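Local coordinates for protein Sec-alkylsulfatase (Pseudomonas sp., PDB 4AXH) that hydrolyses (R)-secondary-alkyl sulfates with strict inversion of configuration, using zinc, to give (S)-alcohols and sulfate, at residues A[42-47]-A[509-514]; A[99-104]-A[239-244]; A[33-38]-A[501-506]. One frame throughout, in Å; residues are numbered along the deposited sequence. Where two conformers were deposited one is given.

Overall arrangement
All three contacts lie on one side of the chain's centre and away from the zinc and sulfate sites. Contacts 1 and 2 have centres about 9 Å apart, contacts 2 and 3 about 12 Å, and contacts 1 and 3 about 13 Å. Along the chain the order is 33-38, 42-47, 99-104, 239-244, 501-506 and 509-514, so contacts 1 and 3 interlock while contact 2 falls between their halves. Contacts 1 and 3 share helix 495-511 of the dimerisation family region and tie the N-terminal part of the chain to it. Contact 2 joins residues 99-104 to a loop of the metallo-beta-lactamase region, 239-244, and touches both of the others.

Contact 1: residues A[42-47]-A[509-514]; sequences AAKNAE and GYQTEN
N45 and Y510 make a polar link between helix 39-48 and the end of helix 495-511. N45 ND2 donates to Y510 O at 3.2 Å, with an N-H...O angle of 157°. The acceptor lies close to the amide plane of N45, but ND2 sits above the carbonyl plane of Y510. With N45 CG anti to its carbonyl carbon (chi1 -75°), the amide reaches across to the last turn of helix 495-511. ND2 also bonds to D99 O, so this buried amide bridges two backbone carbonyls. The neighbouring Q511 O accepts from N102. A second polar link between the two helices runs from Q511 NE2 to T41 OG1.

The other kind of interaction is side-chain packing. The K44 and Q511 chains cross at about a right angle. K44 CD packs against the amide end of Q511, 3.6 Å from OE1.

Past the contact, T512 OG1 accepts from N514 N at 3.2 Å. This is an ST turn. N514 then caps the next helix through its side chain. The arrangement is a tight connection between consecutive helices, 495-511 and 515-529, made by an ST turn and an Asn N-cap, with helix 39-48 packed against the end of helix 495-511.

Contact 2: residues A[99-104]-A[239-244]; sequences DTVNPS and RGAQAQ
T100 meets the turn at A241 and Q242, and here the contact is tightest. T100 OG1 donates to A241 O at 2.7 Å. OG1 stands between the backbone N and the carbonyl carbon of T100 (chi1 65°), which directs it at the turn. It approaches from well above the carbonyl plane of A241, about 66° out of it, with a C=O...O angle of 112°. V101 adds apolar cover on this side. Its CG1 lies 3.5 Å from A241 O and 4.3 Å from A241 CB. T100 and V101 are both buried. Residues 240-243 form a type I beta turn, closed by the bond from A243 N to G240 O at 2.8 Å. This turn presents the carbonyl of A241 to T100.

The looser side is at Q242, which is partly exposed. Its CB points away from 99-104. Of its side chain, CG comes nearest, 4.1 Å from T100 OG1, and it also lies beside T100 CG2. Its amide turns to other partners: NE2 bonds to Y510 OH and to S34 O.

On the other segment, N102 starts helix 103-111 as its N-cap. N102 OD1 accepts from S104 N at 3.0 Å, in the carbonyl plane. The side chains of N102 and P103 pack on helix 39-48. R518 binds both sides of the contact, through T100 O and A243 O, and joins it to helix 515-529. The turn itself comes from the long loop between helix 222-233 and strand 266-268.

Contact 3: residues A[33-38]-A[501-506]; sequences DSKPAS and QADAME
K35 and D503 form a salt bridge. K35 NZ lies 3.3 Å from D503 OD1, on the syn lone pair of that oxygen, and makes a weak bond to D503 OD2 at 3.4 Å. Bends at chi2, chi3 and chi4 carry the lysine chain from one face of the carboxylate, where CG and CD lie, round to its oxygen edge, where NZ sits near the plane. NZ also bonds weakly to D33 O, within its own segment. D503 has a stronger partner in R529, whose NH2 pairs with OD1.

The second acidic group is E506. It is buried and extends toward the loop, with CG anti to its backbone N (chi1 -178°). E506 OE2 is 3.3 Å from S34 OG and forms a salt bridge with R529 NH1. E506 OE1 lies 3.0 Å from K35 N.

Around these polar groups the packing is made by aliphatic carbons. K35 CB sits 3.4 Å from E506 OE1. K35 CG and CD rest against the D503 carboxylate. The backbone of K35 is also held from the next turn of the helix, where Y510 OH bonds to K35 O.

The two carboxylates lie one helical turn apart. R529 of helix 515-529 pairs with both, and K35 NZ with D503 alone. The charge of E506 is probably balanced mainly by R529. These cations would keep both acids ionised and fasten the loop electrostatically to helix 495-511.

Contact 1: residues A[42-47]-A[509-514]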
loop_
_atom_site.group_PDB
_atom_site.type_symbol
_atom_site.label_atom_id
_atom_site.label_comp_id
_atom_site.label_asym_id
_atom_site.label_seq_id
_atom_site.Cartn_x
_atom_site.Cartn_y
_atom_site.Cartn_z
ATOM N N ALA A 42 23.265 29.245 -2.261
ATOM C CA ALA A 42 24.708 29.099 -2.410
ATOM C C ALA A 42 25.421 28.816 -1.060
ATOM O O ALA A 42 26.319 27.974 -1.009
ATOM C CB ALA A 42 25.299 30.325 -3.099
ATOM N N ALA A 43 24.991 29.492 0.025
ATOM C CA ALA A 43 25.509 29.314 1.384
ATOM C C ALA A 43 25.156 27.911 1.903
ATOM O O ALA A 43 26.028 27.227 2.428
ATOM C CB ALA A 43 24.922 30.367 2.303
ATOM N N LYS A 44 23.884 27.489 1.744
ATOM C CA LYS A 44 23.366 26.177 2.142
ATOM C C LYS A 44 24.149 25.020 1.475
ATOM O O LYS A 44 24.439 24.026 2.139
ATOM C CB LYS A 44 21.874 26.068 1.817
ATOM C CG LYS A 44 21.122 25.147 2.774
ATOM C CD LYS A 44 19.870 24.505 2.128
ATOM C CE LYS A 44 19.143 23.556 3.065
ATOM N NZ LYS A 44 18.145 24.269 3.916
ATOM N N ASN A 45 24.526 25.172 0.185
ATOM C CA ASN A 45 25.285 24.164 -0.543
ATOM C C ASN A 45 26.714 24.102 -0.070
ATOM O O ASN A 45 27.222 23.004 0.159
ATOM C CB ASN A 45 25.194 24.362 -2.062
ATOM C CG ASN A 45 23.869 23.946 -2.669
ATOM O OD1 ASN A 45 23.136 23.112 -2.127
ATOM N ND2 ASN A 45 23.540 24.521 -3.820
ATOM N N ALA A 46 27.360 25.261 0.116
ATOM C CA ALA A 46 28.732 25.337 0.633
ATOM C C ALA A 46 28.814 24.696 2.039
ATOM O O ALA A 46 29.862 24.143 2.386
ATOM C CB ALA A 46 29.220 26.776 0.677
ATOM N N GLU A 47 27.702 24.755 2.822
ATOM C CA GLU A 47 27.633 24.151 4.152
ATOM C C GLU A 47 27.752 22.619 4.058
ATOM O O GLU A 47 28.402 22.021 4.906
ATOM C CB GLU A 47 26.383 24.642 4.936
ATOM C CG GLU A 47 26.281 24.237 6.403
ATOM C CD GLU A 47 27.511 24.338 7.284
ATOM O OE1 GLU A 47 28.433 25.114 6.940
ATOM O OE2 GLU A 47 27.541 23.650 8.334
ATOM N N GLY A 509 15.322 22.715 -6.071
ATOM C CA GLY A 509 16.016 21.803 -6.969
ATOM C C GLY A 509 17.508 22.010 -6.870
ATOM O O GLY A 509 18.262 21.036 -6.852
ATOM N N TYR A 510 17.943 23.298 -6.784
ATOM C CA TYR A 510 19.347 23.668 -6.609
ATOM C C TYR A 510 19.857 23.177 -5.246
ATOM O O TYR A 510 21.043 22.917 -5.095
ATOM C CB TYR A 510 19.525 25.202 -6.673
ATOM C CG TYR A 510 19.311 25.858 -8.027
ATOM C CD1 TYR A 510 19.472 25.137 -9.211
ATOM C CD2 TYR A 510 18.992 27.211 -8.129
ATOM C CE1 TYR A 510 19.290 25.738 -10.458
ATOM C CE2 TYR A 510 18.777 27.814 -9.372
ATOM C CZ TYR A 510 18.926 27.073 -10.535
ATOM O OH TYR A 510 18.734 27.645 -11.771
ATOM N N GLN A 511 18.947 23.050 -4.263
ATOM C CA GLN A 511 19.241 22.689 -2.880
ATOM C C GLN A 511 19.252 21.197 -2.567
ATOM O O GLN A 511 20.085 20.766 -1.773
ATOM C CB GLN A 511 18.283 23.428 -1.903
ATOM C CG GLN A 511 18.666 24.883 -1.606
ATOM C CD GLN A 511 17.679 25.566 -0.697
ATOM O OE1 GLN A 511 16.956 24.925 0.094
ATOM N NE2 GLN A 511 17.639 26.899 -0.776
ATOM N N THR A 512 18.293 20.430 -3.117
ATOM C CA THR A 512 18.118 18.983 -2.870
ATOM C C THR A 512 19.249 18.067 -3.309
ATOM O O THR A 512 19.776 18.192 -4.427
ATOM C CB THR A 512 16.765 18.470 -3.329
ATOM O OG1 THR A 512 16.608 17.143 -2.846
ATOM C CG2 THR A 512 16.605 18.476 -4.848
ATOM N N GLU A 513 19.570 17.110 -2.415
ATOM C CA GLU A 513 20.564 16.046 -2.562
ATOM C C GLU A 513 20.014 14.936 -3.476
ATOM O O GLU A 513 20.778 14.241 -4.160
ATOM C CB GLU A 513 20.855 15.473 -1.165
ATOM C CG GLU A 513 21.639 14.183 -1.144
ATOM C CD GLU A 513 22.245 13.859 0.195
ATOM O OE1 GLU A 513 21.552 14.052 1.220
ATOM O OE2 GLU A 513 23.418 13.415 0.216
ATOM N N ASN A 514 18.689 14.779 -3.463
ATOM C CA ASN A 514 17.944 13.787 -4.212
ATOM C C ASN A 514 17.846 14.127 -5.684
ATOM O O ASN A 514 17.372 15.202 -6.049
ATOM C CB ASN A 514 16.567 13.598 -3.589
ATOM C CG ASN A 514 15.881 12.376 -4.116
ATOM O OD1 ASN A 514 15.397 12.365 -5.246
ATOM N ND2 ASN A 514 15.852 11.311 -3.320
#

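Contact 2: residues A[99-104]-A[239-244]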
loop_
_atom_site.group_PDB
_atom_site.type_symbol
_atom_site.label_atom_id
_atom_site.label_comp_id
_atom_site.label_asym_id
_atom_site.label_seq_id
_atom_site.Cartn_x
_atom_site.Cartn_y
_atom_site.Cartn_z
ATOM N N ASP A 99 27.174 26.414 -7.482
ATOM C CA ASP A 99 26.337 26.940 -6.389
ATOM C C ASP A 99 24.873 26.489 -6.571
ATOM O O ASP A 99 24.110 26.437 -5.600
ATOM C CB ASP A 99 26.426 28.482 -6.368
ATOM C CG ASP A 99 27.817 29.041 -6.122
ATOM O OD1 ASP A 99 28.727 28.749 -6.932
ATOM O OD2 ASP A 99 27.991 29.798 -5.132
ATOM N N THR A 100 24.501 26.179 -7.838
ATOM C CA THR A 100 23.175 25.746 -8.286
ATOM C C THR A 100 22.950 24.209 -8.190
ATOM O O THR A 100 21.911 23.719 -8.634
ATOM C CB THR A 100 22.894 26.283 -9.682
ATOM O OG1 THR A 100 23.817 25.698 -10.571
ATOM C CG2 THR A 100 22.985 27.783 -9.767
ATOM N N VAL A 101 23.912 23.450 -7.628
ATOM C CA VAL A 101 23.740 22.018 -7.396
ATOM C C VAL A 101 24.407 21.530 -6.111
ATOM O O VAL A 101 25.579 21.798 -5.886
ATOM C CB VAL A 101 23.806 21.045 -8.618
ATOM C CG1 VAL A 101 24.762 21.521 -9.695
ATOM C CG2 VAL A 101 24.028 19.602 -8.214
ATOM N N ASN A 102 23.597 20.862 -5.243
ATOM C CA ASN A 102 23.999 20.265 -3.986
ATOM C C ASN A 102 25.270 19.451 -4.196
ATOM O O ASN A 102 25.322 18.638 -5.117
ATOM C CB ASN A 102 22.896 19.388 -3.476
ATOM C CG ASN A 102 23.149 18.853 -2.079
ATOM O OD1 ASN A 102 24.145 18.162 -1.803
ATOM N ND2 ASN A 102 22.197 19.079 -1.194
ATOM N N PRO A 103 26.315 19.687 -3.374
ATOM C CA PRO A 103 27.604 19.007 -3.587
ATOM C C PRO A 103 27.579 17.492 -3.510
ATOM O O PRO A 103 28.361 16.881 -4.224
ATOM C CB PRO A 103 28.523 19.660 -2.550
ATOM C CG PRO A 103 27.893 20.927 -2.215
ATOM C CD PRO A 103 26.427 20.659 -2.270
ATOM N N SER A 104 26.689 16.899 -2.671
ATOM C CA SER A 104 26.520 15.446 -2.539
ATOM C C SER A 104 25.924 14.853 -3.828
ATOM O O SER A 104 26.356 13.806 -4.270
ATOM C CB SER A 104 25.609 15.132 -1.356
ATOM O OG SER A 104 25.520 13.741 -1.096
ATOM N N ARG A 239 20.278 19.470 -19.972
ATOM C CA ARG A 239 21.367 19.051 -19.104
ATOM C C ARG A 239 22.198 20.291 -18.811
ATOM O O ARG A 239 22.285 21.197 -19.658
ATOM C CB ARG A 239 22.221 17.929 -19.726
ATOM C CG ARG A 239 21.460 16.814 -20.486
ATOM C CD ARG A 239 20.171 16.346 -19.818
ATOM N NE ARG A 239 19.411 15.388 -20.621
ATOM C CZ ARG A 239 18.176 14.974 -20.340
ATOM N NH1 ARG A 239 17.518 15.478 -19.299
ATOM N NH2 ARG A 239 17.577 14.078 -21.115
ATOM N N GLY A 240 22.762 20.351 -17.606
ATOM C CA GLY A 240 23.555 21.486 -17.157
ATOM C C GLY A 240 23.358 21.754 -15.682
ATOM O O GLY A 240 22.334 21.351 -15.115
ATOM N N ALA A 241 24.343 22.461 -15.060
ATOM C CA ALA A 241 24.405 22.812 -13.632
ATOM C C ALA A 241 23.188 23.559 -13.117
ATOM O O ALA A 241 22.922 23.507 -11.911
ATOM C CB ALA A 241 25.676 23.580 -13.333
ATOM N N GLN A 242 22.427 24.222 -14.026
ATOM C CA GLN A 242 21.198 24.957 -13.699
ATOM C C GLN A 242 19.932 24.124 -13.978
ATOM O O GLN A 242 18.829 24.564 -13.641
ATOM C CB GLN A 242 21.156 26.297 -14.454
ATOM C CG GLN A 242 21.987 27.396 -13.800
ATOM C CD GLN A 242 21.365 28.756 -13.992
ATOM O OE1 GLN A 242 21.990 29.583 -14.803
ATOM N NE2 GLN A 242 20.320 29.075 -13.422
ATOM N N ALA A 243 20.094 22.926 -14.591
ATOM C CA ALA A 243 18.993 22.025 -14.948
ATOM C C ALA A 243 19.243 20.506 -14.557
ATOM O O ALA A 243 19.598 20.242 -13.402
ATOM C CB ALA A 243 18.657 22.190 -16.419
ATOM N N GLN A 244 19.055 19.530 -15.498
ATOM C CA GLN A 244 19.233 18.104 -15.248
ATOM C C GLN A 244 20.695 17.722 -15.101
ATOM O O GLN A 244 21.493 18.023 -15.981
ATOM C CB GLN A 244 18.577 17.274 -16.350
ATOM C CG GLN A 244 17.935 15.970 -15.856
ATOM C CD GLN A 244 18.880 14.804 -15.924
ATOM O OE1 GLN A 244 19.847 14.779 -16.698
ATOM N NE2 GLN A 244 18.614 13.809 -15.127
#

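Contact 3: residues A[33-38]-A[501-506]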
loop_
_atom_site.group_PDB
_atom_site.type_symbol
_atom_site.label_atom_id
_atom_site.label_comp_id
_atom_site.label_asym_id
_atom_site.label_seq_id
_atom_site.Cartn_x
_atom_site.Cartn_y
_atom_site.Cartn_z
ATOM N N ASP A 33 13.013 33.302 -17.024
ATOM C CA ASP A 33 14.340 32.733 -17.264
ATOM C C ASP A 33 14.844 31.945 -16.042
ATOM O O ASP A 33 14.416 32.220 -14.921
ATOM C CB ASP A 33 15.344 33.845 -17.655
ATOM C CG ASP A 33 14.780 34.946 -18.556
ATOM O OD1 ASP A 33 14.029 35.818 -18.036
ATOM O OD2 ASP A 33 15.106 34.951 -19.775
ATOM N N SER A 34 15.751 30.964 -16.264
ATOM C CA SER A 34 16.347 30.135 -15.206
ATOM C C SER A 34 17.261 30.970 -14.269
ATOM O O SER A 34 18.446 31.196 -14.557
ATOM C CB SER A 34 17.096 28.944 -15.801
ATOM O OG SER A 34 17.666 28.123 -14.791
ATOM N N LYS A 35 16.674 31.431 -13.147
ATOM C CA LYS A 35 17.325 32.256 -12.117
ATOM C C LYS A 35 18.558 31.553 -11.522
ATOM O O LYS A 35 18.519 30.330 -11.362
ATOM C CB LYS A 35 16.334 32.601 -11.002
ATOM C CG LYS A 35 14.964 33.035 -11.506
ATOM C CD LYS A 35 14.868 34.538 -11.806
ATOM C CE LYS A 35 14.312 34.860 -13.173
ATOM N NZ LYS A 35 12.931 34.339 -13.350
ATOM N N PRO A 36 19.666 32.275 -11.208
ATOM C CA PRO A 36 20.832 31.585 -10.632
ATOM C C PRO A 36 20.646 31.299 -9.133
ATOM O O PRO A 36 19.551 31.505 -8.576
ATOM C CB PRO A 36 21.981 32.566 -10.912
ATOM C CG PRO A 36 21.327 33.926 -10.835
ATOM C CD PRO A 36 19.897 33.741 -11.290
ATOM N N ALA A 37 21.723 30.816 -8.486
ATOM C CA ALA A 37 21.694 30.495 -7.061
ATOM C C ALA A 37 21.526 31.769 -6.235
ATOM O O ALA A 37 22.243 32.767 -6.440
ATOM C CB ALA A 37 22.970 29.772 -6.659
ATOM N N SER A 38 20.554 31.750 -5.313
ATOM C CA SER A 38 20.346 32.878 -4.426
ATOM C C SER A 38 21.479 32.878 -3.378
ATOM O O SER A 38 22.262 31.918 -3.309
ATOM C CB SER A 38 18.965 32.812 -3.782
ATOM O OG SER A 38 18.897 31.902 -2.702
ATOM N N GLN A 501 6.368 30.735 -8.186
ATOM C CA GLN A 501 6.379 29.338 -7.738
ATOM C C GLN A 501 7.448 28.521 -8.468
ATOM O O GLN A 501 8.083 27.672 -7.844
ATOM C CB GLN A 501 5.013 28.676 -7.832
ATOM C CG GLN A 501 4.834 27.604 -6.752
ATOM C CD GLN A 501 3.941 26.437 -7.148
ATOM O OE1 GLN A 501 3.293 26.494 -8.311
ATOM N NE2 GLN A 501 3.820 25.452 -6.411
ATOM N N ALA A 502 7.696 28.822 -9.755
ATOM C CA ALA A 502 8.725 28.149 -10.548
ATOM C C ALA A 502 10.103 28.517 -10.030
ATOM O O ALA A 502 10.961 27.636 -9.936
ATOM C CB ALA A 502 8.595 28.513 -12.011
ATOM N N ASP A 503 10.295 29.791 -9.628
ATOM C CA ASP A 503 11.558 30.322 -9.090
ATOM C C ASP A 503 11.930 29.667 -7.759
ATOM O O ASP A 503 13.092 29.304 -7.560
ATOM C CB ASP A 503 11.499 31.865 -8.940
ATOM C CG ASP A 503 11.748 32.692 -10.213
ATOM O OD1 ASP A 503 11.662 32.122 -11.331
ATOM O OD2 ASP A 503 12.042 33.909 -10.088
ATOM N N ALA A 504 10.938 29.508 -6.862
ATOM C CA ALA A 504 11.070 28.895 -5.544
ATOM C C ALA A 504 11.345 27.393 -5.650
ATOM O O ALA A 504 12.205 26.918 -4.909
ATOM C CB ALA A 504 9.831 29.152 -4.713
ATOM N N MET A 505 10.640 26.662 -6.579
ATOM C CA MET A 505 10.819 25.221 -6.889
ATOM C C MET A 505 12.225 24.975 -7.387
ATOM O O MET A 505 12.868 24.031 -6.954
ATOM C CB MET A 505 9.874 24.769 -8.005
ATOM C CG MET A 505 8.552 24.273 -7.518
ATOM S SD MET A 505 7.998 22.894 -8.537
ATOM C CE MET A 505 6.277 22.839 -8.038
ATOM N N GLU A 506 12.690 25.831 -8.318
ATOM C CA GLU A 506 14.010 25.817 -8.934
ATOM C C GLU A 506 15.111 25.878 -7.880
ATOM O O GLU A 506 16.095 25.139 -7.997
ATOM C CB GLU A 506 14.104 27.007 -9.890
ATOM C CG GLU A 506 15.405 27.135 -10.655
ATOM C CD GLU A 506 15.302 28.182 -11.737
ATOM O OE1 GLU A 506 15.370 29.392 -11.413
ATOM O OE2 GLU A 506 15.039 27.786 -12.895
#